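Local coordinates for protein paraflagellar rod component (Trypanosoma brucei, PDB 2Q0X) that is of unknown function but has the alpha/beta hydrolase fold and is named as a component of the paraflagellar rod, at residues L17-Y20 against C26-P29; F54-N59 against E282-I287; T115-Q120 against P189-G194; K161-K166 against L180-I185; F265-D270 against L276-S281. All blocks are in the same frame, centred on the assembly; numbering follows the deposited sequence.

From the N terminus, contact 1 closes first, a short hairpin between strands 13-21 and 26-33 at one edge of the main sheet. Contact 2 opens next and closes last: it joins 54-59, at the start of helix 57-64, to helix 280-299, and the other three contacts lie within the long loop it makes. Contact 3 links the turn after strand 110-115 to helix 189-193 and encloses contact 4, where helix 154-170 meets the loop that follows it. Contact 5, in series with contact 3, is a small hairpin leading into helix 280-299 and touches contact 2. No loops cross. Contacts 1, 2 and 5 also reach the second subunit.

Contact 1 (L17-Y20 against C26-P29); sequences LFTY and CKIP
Ile-28 lies over one face of the Tyr-20 ring. Its CB is 4.0 Å from the centroid of the Tyr-20 ring, a CH-pi contact, and Ile-28 CD1 reaches on over the hydroxyl end of the ring, 3.5 Å from Tyr-20 CZ. Tyr-20 CG sits between its own N and carbonyl carbon (chi1 65°), which brings the ring across to Ile-28. Beneath the side chains the same two residues form a hydrogen-bonded antiparallel pair: Tyr-20 N to Ile-28 O measures 3.1 Å and Ile-28 N to Tyr-20 O 3.0 Å. This is the beta hairpin of strands 13-21 and 26-33, at the edge of the central sheet of the alpha/beta hydrolase fold. Its next pair, Thr-19 with Pro-29, is non-hydrogen-bonded, so this pairing asks for no N-H from the proline; Thr-19 CG2 rests 4.0 Å from Pro-29 CA. On that side, Thr-19 OG1 meets Lys-27 CD at 3.7 Å, where the extended lysine chain starts outward to the second subunit; there NZ donates to Ser-53 O and forms a salt bridge with Asp-55, both of that subunit. Further out, Tyr-20 OH is hydrogen-bonded to Asp-93 O of helix 87-104, and Leu-17 pairs with a strand of the second subunit, carrying the sheet across the interface.

Contact 2 (F54-N59 against E282-I287); sequences FDYFTN and EHVAAI
Tyr-56 and His-283 share one polar link, a hydrogen bond of 2.8 Å between Tyr-56 OH and His-283 ND1, in which either atom may be the donor. The hydroxyl meets the imidazole at its edge and in its plane, and the other ring nitrogen, NE2, is hydrogen-bonded to Asp-267, so the imidazole is held from two sides. A histidine suits the place because it has a nitrogen for each partner.

Ring contacts add to this. His-283 CB lies over the Tyr-56 face, 3.9 Å from the centroid of the Tyr-56 ring, while Phe-57 CD1 covers the opposite face near its rim. The two aromatic planes stand obliquely, 67° apart. Tyr-56 CG occupies the site between backbone N and carbonyl carbon (chi1 85°), which sends the ring toward helix 280-299.

The apolar contact is Val-284 CG2 against Tyr-56 CD1 at 3.7 Å. More loosely, Ile-287 CD1 approaches the hydroxyl, 4.3 Å from Tyr-56 OH. Tyr-56 itself rides on a type I turn from Phe-54 to Phe-57, next to which Thr-58 OG1 donates to Asp-55 O at 2.9 Å.

Tyr-56 and Ile-287 both rest on Phe-113 of strand 110-115, and His-283 and Ile-287 on Met-230 of strand 227-232; helix 280-299 thus packs on the sheet beside the start of helix 57-64.

Contact 3 (T115-Q120 against P189-G194); sequences TSTGTQ and PARLAG
Arg-191 and Gln-120 run past each other in opposite directions, each bringing its polar end beside the other's chain. The guanidinium turns its NE side to the amide and grips a single atom with two nitrogens: Arg-191 NH2 reaches Gln-120 OE1 at 2.9 Å and Arg-191 NE reaches Gln-120 OE1 at 3.0 Å. The flat groups are 40° apart, so the two donors arrive differently. NH2 lies in the carbonyl plane on a lone pair, whereas NE comes from above that plane.

Gln-120 leaves its backbone with CG opposite the N (chi1 -170°) and stays extended, which carries NE2 far enough to donate to Arg-191 O at 3.2 Å. Glutamine suits the site because one amide both accepts from the arginine side chain and donates to its backbone. Arg-191 instead bends at its second and third torsions, bringing the guanidinium edge to Thr-117. There Arg-191 NH2 makes a weak bond of 2.8 Å to Thr-117 O, and a water links the two residues: the water oxygen lies 2.8 Å from Thr-117 OG1, to which it donates, and 2.7 Å from Arg-191 NH1, from which it accepts. The buried charge of Arg-191 is met by a salt bridge from NH1 to Asp-90.

The turn at 115-120 has the form of the nucleophile elbow of alpha/beta hydrolases, with Ser-116 (phi 57°) where active relatives usually carry their nucleophile. It joins strand 110-115 to helix 119-128; His-87 of helix 87-104 packs on both Gln-120 and Arg-191, and helix 189-193 leans on Val-164 of helix 154-170.

Contact 4 (K161-K166 against L180-I185); sequences KEHVEK and LKHYDI
His-182 meets His-163 ring to ring, at the surface of the helical insertion between strands 135-143 and 227-232, where alpha/beta hydrolases commonly carry their cap. The loop 180-185 comes to helix 154-170 through this residue. Just before it, Lys-181 CG lies over the face of the His-182 ring turned from the helix, so the imidazole is sandwiched between that methylene and His-163 CB, which is 3.9 Å from the centroid of the His-182 ring in a CH-pi contact.

His-182 itself sends ND1 over the middle of the His-163 ring, 3.2 Å from His-163 CG. The planes are inclined by 36°, too far for a parallel stack, and the ND1 atoms of His-182 and His-163, though 3.4 Å apart, are badly angled for a hydrogen bond. His-163 CG lies opposite its backbone N (chi1 -174°), which points the ring off the helix to the loop; its NE2 is fixed by a hydrogen bond to Ala-178 O. Imidazole suits both positions, flat enough to overlap yet polar enough for a surface. Two positive charges this close would probably disfavour each other.

Tyr-183, next in line, does not touch the helix segment; its OH is hydrogen-bonded to Glu-202, and Asp-184 OD1 lies above its ring centre. Asp-184 binds the following residue, OD1 accepting from Ile-185 N at 2.8 Å, while its OD2 forms a salt bridge with Arg-273. Ile-185 ends the segment inside the protein, its CG2 lying 3.7 Å from Ser-116 OG.

Contact 5 (F265-D270 against L276-S281); sequences FNDTCD and LKAAES
Asp-267 reaches across to the chain at Lys-277, Ala-278 and Ala-279. Its CB starts 3.7 Å from Lys-277 O. The side chain leaves with CG beside its own N (chi1 -66°), and CG lies equally near Ala-278 CA and Ala-279 N. From there OD1 accepts from Ala-279 N at 2.8 Å in a nearly straight bond (173° at the hydrogen), on the anti side, though tilted out of the carboxylate plane. OD1 also touches Ala-278 CA at 3.4 Å and is hydrogen-bonded to His-283 NE2. The other oxygen, OD2, is hydrogen-bonded to His-141 NE2, so the buried carboxylate is held through both oxygens; a short acid suits a place where a backbone N-H and two histidine side chains must be served together.

Alongside, strands 268-269 and 275-277 form a small antiparallel hairpin with a classic beta bulge, Leu-276 and Lys-277 both facing Thr-268. Thr-268 N donates to Lys-277 O at 2.7 Å. In return Thr-268 O takes two N-H groups, from Leu-276 N at 2.7 Å and from Lys-277 N at 3.1 Å. The Leu-276 side chain lies against Asp-270, with Leu-276 CD1 4.0 Å from Asp-270 CB; Leu-276 also packs on Tyr-25 of the second subunit. Asp-270 OD1 accepts from Leu-272 N and Arg-274 N, bracing the hairpin loop.

Beyond the bulge, Ala-279 centres an inverse gamma turn and occupies the N-cap position of helix 280-299. Its small methyl fits closely against the other chain, with Ala-279 CB 3.9 Å from Asn-266 C.

Contact 1 (L17-Y20 against C26-P29)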
# COMPACT_ATOMS: atom_id res chain seq x y z
N LEU A 17 13.53 5.97 2.53
CA LEU A 17 12.43 5.06 2.82
C LEU A 17 12.83 4.18 3.99
O LEU A 17 13.94 3.67 4.05
CB LEU A 17 12.12 4.18 1.61
CG LEU A 17 10.84 3.35 1.70
CD1 LEU A 17 9.60 4.23 1.56
CD2 LEU A 17 10.87 2.27 0.63
N PHE A 18 11.91 4.01 4.93
CA PHE A 18 12.04 2.97 5.92
C PHE A 18 10.69 2.40 6.27
O PHE A 18 9.66 2.87 5.78
CB PHE A 18 12.77 3.48 7.17
CG PHE A 18 11.97 4.39 8.03
CD1 PHE A 18 11.84 5.73 7.70
CD2 PHE A 18 11.34 3.92 9.17
CE1 PHE A 18 11.11 6.58 8.50
CE2 PHE A 18 10.60 4.77 9.96
CZ PHE A 18 10.49 6.12 9.62
N THR A 19 10.71 1.33 7.07
CA THR A 19 9.49 0.73 7.58
C THR A 19 9.58 0.62 9.12
O THR A 19 10.66 0.50 9.68
CB THR A 19 9.24 -0.66 6.97
OG1 THR A 19 10.26 -1.55 7.40
CG2 THR A 19 9.26 -0.61 5.42
N TYR A 20 8.44 0.70 9.79
CA TYR A 20 8.40 0.38 11.21
C TYR A 20 7.35 -0.70 11.43
O TYR A 20 6.35 -0.75 10.72
CB TYR A 20 8.18 1.62 12.08
CG TYR A 20 6.83 2.30 11.90
CD1 TYR A 20 6.58 3.10 10.79
CD2 TYR A 20 5.82 2.15 12.86
CE1 TYR A 20 5.36 3.73 10.63
CE2 TYR A 20 4.60 2.75 12.70
CZ TYR A 20 4.37 3.56 11.58
OH TYR A 20 3.15 4.19 11.41
N CYS A 26 2.89 -7.11 9.39
CA CYS A 26 2.66 -5.86 8.67
C CYS A 26 3.74 -4.84 9.06
O CYS A 26 3.89 -4.49 10.24
CB CYS A 26 1.27 -5.26 8.99
SG CYS A 26 -0.07 -6.40 9.48
N LYS A 27 4.49 -4.36 8.07
CA LYS A 27 5.40 -3.25 8.26
C LYS A 27 4.79 -2.10 7.51
O LYS A 27 4.13 -2.30 6.48
CB LYS A 27 6.76 -3.52 7.65
CG LYS A 27 7.42 -4.78 8.08
CD LYS A 27 8.75 -4.91 7.32
CE LYS A 27 9.55 -6.08 7.83
NZ LYS A 27 10.94 -6.10 7.27
N ILE A 28 5.02 -0.89 8.03
CA ILE A 28 4.46 0.33 7.49
C ILE A 28 5.59 1.15 6.86
O ILE A 28 6.52 1.57 7.56
CB ILE A 28 3.77 1.15 8.60
CG1 ILE A 28 2.71 0.30 9.32
CG2 ILE A 28 3.16 2.40 8.03
CD1 ILE A 28 2.26 0.88 10.64
N PRO A 29 5.53 1.36 5.54
CA PRO A 29 6.47 2.23 4.86
C PRO A 29 6.25 3.71 5.10
O PRO A 29 5.11 4.21 5.13
CB PRO A 29 6.23 1.94 3.37
CG PRO A 29 5.46 0.73 3.32
CD PRO A 29 4.64 0.70 4.57

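Contact 2 (F54-N59 against E282-I287)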
# COMPACT_ATOMS: atom_id res chain seq x y z
N PHE A 54 -1.01 12.84 -4.48
CA PHE A 54 -1.13 14.07 -5.24
C PHE A 54 0.20 14.39 -5.88
O PHE A 54 1.22 14.47 -5.18
CB PHE A 54 -1.59 15.22 -4.35
CG PHE A 54 -2.97 15.03 -3.84
CD1 PHE A 54 -4.05 15.62 -4.48
CD2 PHE A 54 -3.21 14.19 -2.76
CE1 PHE A 54 -5.34 15.42 -4.02
CE2 PHE A 54 -4.49 13.98 -2.28
CZ PHE A 54 -5.56 14.60 -2.93
N ASP A 55 0.19 14.57 -7.19
CA ASP A 55 1.36 14.96 -7.95
C ASP A 55 1.97 16.22 -7.33
O ASP A 55 3.19 16.29 -7.19
CB ASP A 55 1.02 15.16 -9.45
CG ASP A 55 0.80 13.84 -10.21
OD1 ASP A 55 0.94 12.76 -9.61
OD2 ASP A 55 0.47 13.88 -11.42
N TYR A 56 1.13 17.18 -6.92
CA TYR A 56 1.64 18.43 -6.34
C TYR A 56 2.47 18.30 -5.06
O TYR A 56 3.19 19.22 -4.72
CB TYR A 56 0.53 19.50 -6.18
CG TYR A 56 -0.29 19.41 -4.91
CD1 TYR A 56 0.22 19.84 -3.69
CD2 TYR A 56 -1.58 18.92 -4.95
CE1 TYR A 56 -0.51 19.77 -2.55
CE2 TYR A 56 -2.32 18.84 -3.80
CZ TYR A 56 -1.79 19.27 -2.60
OH TYR A 56 -2.53 19.20 -1.43
N PHE A 57 2.38 17.18 -4.35
CA PHE A 57 3.26 16.88 -3.23
C PHE A 57 4.76 17.01 -3.54
O PHE A 57 5.55 17.33 -2.64
CB PHE A 57 3.02 15.44 -2.75
CG PHE A 57 1.78 15.24 -1.95
CD1 PHE A 57 0.84 16.26 -1.76
CD2 PHE A 57 1.53 14.00 -1.37
CE1 PHE A 57 -0.30 16.04 -0.99
CE2 PHE A 57 0.39 13.78 -0.61
CZ PHE A 57 -0.51 14.80 -0.42
N THR A 58 5.16 16.74 -4.79
CA THR A 58 6.54 16.94 -5.20
C THR A 58 6.90 18.43 -5.17
O THR A 58 7.97 18.81 -4.70
CB THR A 58 6.86 16.30 -6.60
OG1 THR A 58 6.03 16.86 -7.62
CG2 THR A 58 6.61 14.80 -6.55
N ASN A 59 5.97 19.26 -5.65
CA ASN A 59 6.14 20.71 -5.65
C ASN A 59 6.04 21.31 -4.23
O ASN A 59 6.85 22.14 -3.85
CB ASN A 59 5.12 21.36 -6.57
CG ASN A 59 5.26 20.91 -8.00
OD1 ASN A 59 6.25 21.24 -8.67
ND2 ASN A 59 4.28 20.14 -8.49
N GLU A 282 -3.12 26.46 -5.88
CA GLU A 282 -3.89 26.95 -4.73
C GLU A 282 -3.51 26.17 -3.45
O GLU A 282 -3.25 26.79 -2.43
CB GLU A 282 -5.40 26.81 -4.96
CG GLU A 282 -5.98 27.73 -6.07
CD GLU A 282 -7.47 27.44 -6.31
OE1 GLU A 282 -8.07 26.66 -5.52
OE2 GLU A 282 -8.04 27.98 -7.29
N HIS A 283 -3.47 24.84 -3.53
CA HIS A 283 -3.08 24.00 -2.38
C HIS A 283 -1.69 24.36 -1.88
O HIS A 283 -1.49 24.58 -0.69
CB HIS A 283 -3.06 22.51 -2.73
CG HIS A 283 -4.42 21.89 -2.86
ND1 HIS A 283 -4.71 20.66 -2.31
CD2 HIS A 283 -5.53 22.28 -3.52
CE1 HIS A 283 -5.97 20.35 -2.59
NE2 HIS A 283 -6.49 21.31 -3.33
N VAL A 284 -0.72 24.43 -2.78
CA VAL A 284 0.66 24.69 -2.36
C VAL A 284 0.75 26.06 -1.67
O VAL A 284 1.33 26.18 -0.59
CB VAL A 284 1.64 24.60 -3.55
CG1 VAL A 284 3.01 25.19 -3.19
CG2 VAL A 284 1.77 23.14 -4.00
N ALA A 285 0.17 27.07 -2.31
CA ALA A 285 0.19 28.43 -1.81
C ALA A 285 -0.52 28.57 -0.45
O ALA A 285 -0.02 29.24 0.43
CB ALA A 285 -0.41 29.37 -2.83
N ALA A 286 -1.68 27.94 -0.30
CA ALA A 286 -2.44 27.99 0.96
C ALA A 286 -1.70 27.29 2.12
O ALA A 286 -1.68 27.78 3.25
CB ALA A 286 -3.84 27.37 0.76
N ILE A 287 -1.07 26.16 1.82
CA ILE A 287 -0.32 25.43 2.84
C ILE A 287 0.90 26.23 3.28
O ILE A 287 1.15 26.36 4.47
CB ILE A 287 0.08 24.02 2.36
CG1 ILE A 287 -1.16 23.14 2.27
CG2 ILE A 287 1.11 23.36 3.29
CD1 ILE A 287 -0.94 21.84 1.51

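Contact 3 (T115-Q120 against P189-G194)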
# COMPACT_ATOMS: atom_id res chain seq x y z
N THR A 115 -5.67 14.07 4.16
CA THR A 115 -6.63 14.18 3.09
C THR A 115 -7.61 13.03 3.21
O THR A 115 -7.30 11.98 3.77
CB THR A 115 -5.93 14.10 1.71
OG1 THR A 115 -5.10 12.93 1.65
CG2 THR A 115 -5.13 15.37 1.44
N SER A 116 -8.81 13.25 2.65
CA SER A 116 -9.82 12.19 2.54
C SER A 116 -10.20 11.58 3.91
O SER A 116 -10.36 12.31 4.90
CB SER A 116 -9.34 11.12 1.54
OG SER A 116 -10.37 10.21 1.25
N THR A 117 -10.32 10.25 4.01
CA THR A 117 -10.63 9.60 5.30
C THR A 117 -9.44 9.55 6.30
O THR A 117 -9.60 9.04 7.43
CB THR A 117 -11.21 8.19 5.09
OG1 THR A 117 -10.23 7.33 4.50
CG2 THR A 117 -12.52 8.25 4.22
N GLY A 118 -8.27 10.08 5.90
CA GLY A 118 -7.14 10.26 6.80
C GLY A 118 -7.47 11.22 7.93
O GLY A 118 -6.92 11.12 9.03
N THR A 119 -8.38 12.15 7.66
CA THR A 119 -8.83 13.08 8.65
C THR A 119 -9.47 12.42 9.87
O THR A 119 -9.41 12.97 10.97
CB THR A 119 -9.79 14.16 8.08
OG1 THR A 119 -11.01 13.56 7.70
CG2 THR A 119 -9.20 14.89 6.91
N GLN A 120 -10.11 11.26 9.67
CA GLN A 120 -10.64 10.47 10.77
C GLN A 120 -9.57 10.14 11.80
O GLN A 120 -9.84 10.09 13.02
CB GLN A 120 -11.18 9.14 10.24
CG GLN A 120 -11.97 8.33 11.29
CD GLN A 120 -12.59 7.09 10.74
OE1 GLN A 120 -12.08 6.50 9.78
NE2 GLN A 120 -13.69 6.65 11.36
N PRO A 189 -15.86 -1.36 6.00
CA PRO A 189 -16.78 -1.34 7.15
C PRO A 189 -16.07 -1.18 8.50
O PRO A 189 -16.54 -0.44 9.36
CB PRO A 189 -17.51 -2.68 7.05
CG PRO A 189 -17.44 -3.05 5.59
CD PRO A 189 -16.12 -2.48 5.09
N ALA A 190 -14.92 -1.84 8.66
CA ALA A 190 -14.15 -1.77 9.89
C ALA A 190 -13.72 -0.35 10.22
O ALA A 190 -13.64 0.01 11.38
CB ALA A 190 -12.95 -2.69 9.83
N ARG A 191 -13.42 0.46 9.21
CA ARG A 191 -13.08 1.86 9.46
C ARG A 191 -14.30 2.69 9.89
O ARG A 191 -14.18 3.57 10.73
CB ARG A 191 -12.36 2.48 8.24
CG ARG A 191 -10.88 2.13 8.18
CD ARG A 191 -10.06 2.88 9.25
NE ARG A 191 -10.15 4.34 9.11
CZ ARG A 191 -9.41 5.08 8.28
NH1 ARG A 191 -8.49 4.53 7.49
NH2 ARG A 191 -9.59 6.39 8.22
N LEU A 192 -15.47 2.37 9.36
CA LEU A 192 -16.69 3.07 9.75
C LEU A 192 -17.18 2.63 11.15
O LEU A 192 -17.74 3.45 11.91
CB LEU A 192 -17.79 2.86 8.70
CG LEU A 192 -17.74 3.69 7.41
CD1 LEU A 192 -18.65 3.10 6.34
CD2 LEU A 192 -18.12 5.18 7.69
N ALA A 193 -16.93 1.36 11.50
CA ALA A 193 -17.51 0.75 12.71
C ALA A 193 -16.98 1.29 14.05
O ALA A 193 -17.69 1.29 15.05
CB ALA A 193 -17.36 -0.78 12.66
N GLY A 194 -15.73 1.75 14.07
CA GLY A 194 -15.15 2.29 15.30
C GLY A 194 -15.61 3.68 15.65
O GLY A 194 -15.24 4.20 16.70
O HOH W 1 -7.83 6.57 5.80

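Contact 4 (K161-K166 against L180-I185)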
# COMPACT_ATOMS: atom_id res chain seq x y z
N LYS A 161 -25.10 3.15 9.38
CA LYS A 161 -24.67 2.69 10.71
C LYS A 161 -25.08 1.24 10.92
O LYS A 161 -24.29 0.42 11.40
CB LYS A 161 -25.29 3.57 11.81
CG LYS A 161 -24.96 3.15 13.25
CD LYS A 161 -25.31 4.25 14.27
CE LYS A 161 -24.97 3.86 15.72
NZ LYS A 161 -25.92 2.87 16.34
N GLU A 162 -26.32 0.94 10.55
CA GLU A 162 -26.89 -0.40 10.67
C GLU A 162 -26.18 -1.38 9.74
O GLU A 162 -25.78 -2.46 10.16
CB GLU A 162 -28.38 -0.36 10.35
CG GLU A 162 -29.13 -1.66 10.57
CD GLU A 162 -30.61 -1.52 10.26
OE1 GLU A 162 -31.05 -0.37 10.01
OE2 GLU A 162 -31.34 -2.54 10.28
N HIS A 163 -26.01 -0.96 8.48
CA HIS A 163 -25.36 -1.78 7.45
C HIS A 163 -23.96 -2.22 7.87
O HIS A 163 -23.56 -3.36 7.60
CB HIS A 163 -25.31 -1.01 6.12
CG HIS A 163 -24.79 -1.82 4.97
ND1 HIS A 163 -25.58 -2.72 4.28
CD2 HIS A 163 -23.57 -1.86 4.38
CE1 HIS A 163 -24.87 -3.28 3.31
NE2 HIS A 163 -23.64 -2.77 3.35
N VAL A 164 -23.23 -1.32 8.53
CA VAL A 164 -21.89 -1.60 9.04
C VAL A 164 -21.90 -2.61 10.19
O VAL A 164 -21.06 -3.50 10.25
CB VAL A 164 -21.18 -0.28 9.49
CG1 VAL A 164 -19.90 -0.58 10.27
CG2 VAL A 164 -20.87 0.60 8.30
N GLU A 165 -22.86 -2.45 11.11
CA GLU A 165 -23.07 -3.41 12.21
C GLU A 165 -23.29 -4.84 11.71
O GLU A 165 -22.78 -5.80 12.29
CB GLU A 165 -24.28 -3.00 13.06
CG GLU A 165 -24.04 -1.79 13.92
CD GLU A 165 -25.32 -1.27 14.57
OE1 GLU A 165 -26.31 -2.03 14.69
OE2 GLU A 165 -25.32 -0.08 14.97
N LYS A 166 -24.08 -4.95 10.63
CA LYS A 166 -24.41 -6.23 10.03
C LYS A 166 -23.18 -6.89 9.42
O LYS A 166 -22.96 -8.09 9.61
CB LYS A 166 -25.49 -6.05 8.96
N LEU A 180 -20.59 0.19 -0.97
CA LEU A 180 -20.69 1.08 -2.14
C LEU A 180 -22.01 1.85 -2.25
O LEU A 180 -22.02 2.96 -2.78
CB LEU A 180 -20.38 0.34 -3.45
CG LEU A 180 -18.94 0.48 -3.99
CD1 LEU A 180 -18.07 -0.65 -3.52
CD2 LEU A 180 -18.91 0.53 -5.52
N LYS A 181 -23.11 1.30 -1.74
CA LYS A 181 -24.39 1.99 -1.85
C LYS A 181 -24.65 2.86 -0.61
O LYS A 181 -25.43 3.81 -0.67
CB LYS A 181 -25.54 0.99 -2.14
CG LYS A 181 -26.43 0.61 -0.95
CD LYS A 181 -27.50 -0.41 -1.34
CE LYS A 181 -26.96 -1.84 -1.48
NZ LYS A 181 -26.77 -2.28 -2.90
N HIS A 182 -23.96 2.57 0.48
CA HIS A 182 -24.13 3.29 1.74
C HIS A 182 -23.07 4.36 2.03
O HIS A 182 -23.26 5.17 2.93
CB HIS A 182 -24.22 2.28 2.89
CG HIS A 182 -25.52 1.54 2.92
ND1 HIS A 182 -25.63 0.20 2.62
CD2 HIS A 182 -26.78 1.97 3.19
CE1 HIS A 182 -26.89 -0.17 2.73
NE2 HIS A 182 -27.61 0.88 3.07
N TYR A 183 -21.97 4.39 1.28
CA TYR A 183 -21.00 5.49 1.39
C TYR A 183 -20.42 5.78 0.03
O TYR A 183 -20.52 4.94 -0.85
CB TYR A 183 -19.89 5.15 2.40
CG TYR A 183 -19.26 6.37 3.05
CD1 TYR A 183 -20.01 7.21 3.85
CD2 TYR A 183 -17.92 6.68 2.85
CE1 TYR A 183 -19.45 8.33 4.44
CE2 TYR A 183 -17.35 7.79 3.43
CZ TYR A 183 -18.11 8.62 4.23
OH TYR A 183 -17.55 9.72 4.82
N ASP A 184 -19.82 6.96 -0.15
CA ASP A 184 -19.29 7.37 -1.46
C ASP A 184 -17.79 7.11 -1.63
O ASP A 184 -17.38 6.40 -2.53
CB ASP A 184 -19.62 8.84 -1.78
CG ASP A 184 -19.40 9.77 -0.60
OD1 ASP A 184 -18.87 9.33 0.43
OD2 ASP A 184 -19.76 10.96 -0.72
N ILE A 185 -16.97 7.70 -0.77
CA ILE A 185 -15.53 7.52 -0.82
C ILE A 185 -15.23 6.06 -0.44
O ILE A 185 -15.92 5.51 0.42
CB ILE A 185 -14.84 8.51 0.15
CG1 ILE A 185 -15.02 9.95 -0.36
CG2 ILE A 185 -13.36 8.16 0.35
CD1 ILE A 185 -14.67 11.00 0.67

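Contact 5 (F265-D270 against L276-S281)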
# COMPACT_ATOMS: atom_id res chain seq x y z
N PHE A 265 -11.17 25.57 -2.34
CA PHE A 265 -10.28 25.26 -3.45
C PHE A 265 -11.05 24.81 -4.68
O PHE A 265 -12.06 24.10 -4.56
CB PHE A 265 -9.24 24.22 -3.01
CG PHE A 265 -8.39 24.72 -1.88
CD1 PHE A 265 -8.87 24.73 -0.58
CD2 PHE A 265 -7.14 25.29 -2.13
CE1 PHE A 265 -8.12 25.25 0.45
CE2 PHE A 265 -6.39 25.80 -1.10
CZ PHE A 265 -6.88 25.78 0.20
N ASN A 266 -10.57 25.23 -5.85
CA ASN A 266 -11.22 24.91 -7.11
C ASN A 266 -10.77 23.54 -7.64
O ASN A 266 -10.52 23.38 -8.83
CB ASN A 266 -10.95 26.03 -8.15
CG ASN A 266 -11.43 27.39 -7.66
OD1 ASN A 266 -12.61 27.59 -7.41
ND2 ASN A 266 -10.50 28.33 -7.51
N ASP A 267 -10.70 22.56 -6.75
CA ASP A 267 -10.41 21.17 -7.11
C ASP A 267 -11.49 20.66 -8.04
O ASP A 267 -12.65 20.97 -7.86
CB ASP A 267 -10.40 20.29 -5.85
CG ASP A 267 -9.27 20.63 -4.90
OD1 ASP A 267 -8.36 21.39 -5.26
OD2 ASP A 267 -9.30 20.13 -3.77
N THR A 268 -11.11 19.87 -9.04
CA THR A 268 -12.11 19.14 -9.81
C THR A 268 -12.43 17.84 -9.05
O THR A 268 -11.53 17.06 -8.73
CB THR A 268 -11.60 18.85 -11.22
OG1 THR A 268 -11.13 20.07 -11.79
CG2 THR A 268 -12.71 18.24 -12.09
N CYS A 269 -13.70 17.66 -8.73
CA CYS A 269 -14.17 16.52 -7.95
C CYS A 269 -15.27 15.80 -8.70
O CYS A 269 -16.05 16.43 -9.40
CB CYS A 269 -14.69 17.00 -6.59
SG CYS A 269 -13.54 18.08 -5.69
N ASP A 270 -15.35 14.48 -8.55
CA ASP A 270 -16.49 13.77 -9.12
C ASP A 270 -17.68 13.91 -8.16
O ASP A 270 -17.65 14.76 -7.27
CB ASP A 270 -16.14 12.31 -9.48
CG ASP A 270 -15.84 11.45 -8.27
OD1 ASP A 270 -16.06 11.89 -7.14
OD2 ASP A 270 -15.38 10.31 -8.46
N LEU A 276 -10.44 14.63 -8.47
CA LEU A 276 -9.92 14.19 -9.75
C LEU A 276 -8.69 15.02 -10.12
O LEU A 276 -7.75 14.51 -10.72
CB LEU A 276 -10.99 14.35 -10.84
CG LEU A 276 -12.30 13.59 -10.64
CD1 LEU A 276 -13.31 13.94 -11.75
CD2 LEU A 276 -12.05 12.08 -10.58
N LYS A 277 -8.71 16.30 -9.78
CA LYS A 277 -7.58 17.18 -10.04
C LYS A 277 -7.59 18.27 -8.99
O LYS A 277 -8.57 19.00 -8.85
CB LYS A 277 -7.67 17.77 -11.45
CG LYS A 277 -6.42 18.53 -11.92
CD LYS A 277 -6.63 19.09 -13.34
CE LYS A 277 -5.61 20.19 -13.71
NZ LYS A 277 -5.70 20.60 -15.14
N ALA A 278 -6.51 18.37 -8.23
CA ALA A 278 -6.37 19.38 -7.20
C ALA A 278 -6.06 20.69 -7.92
O ALA A 278 -5.44 20.69 -9.00
CB ALA A 278 -5.26 19.02 -6.24
N ALA A 279 -6.52 21.79 -7.35
CA ALA A 279 -6.05 23.09 -7.79
C ALA A 279 -4.64 23.21 -7.21
O ALA A 279 -4.44 23.76 -6.12
CB ALA A 279 -6.97 24.19 -7.30
N GLU A 280 -3.67 22.66 -7.94
CA GLU A 280 -2.34 22.39 -7.42
C GLU A 280 -1.68 23.63 -6.83
O GLU A 280 -1.15 23.60 -5.72
CB GLU A 280 -1.46 21.76 -8.51
CG GLU A 280 -1.95 20.38 -8.96
CD GLU A 280 -1.15 19.82 -10.13
OE1 GLU A 280 -1.12 20.45 -11.23
OE2 GLU A 280 -0.55 18.74 -9.96
N SER A 281 -1.74 24.72 -7.57
CA SER A 281 -1.12 25.98 -7.18
C SER A 281 -1.79 26.60 -5.96
O SER A 281 -1.13 27.24 -5.14
CB SER A 281 -1.20 26.97 -8.35
OG SER A 281 0.08 27.49 -8.66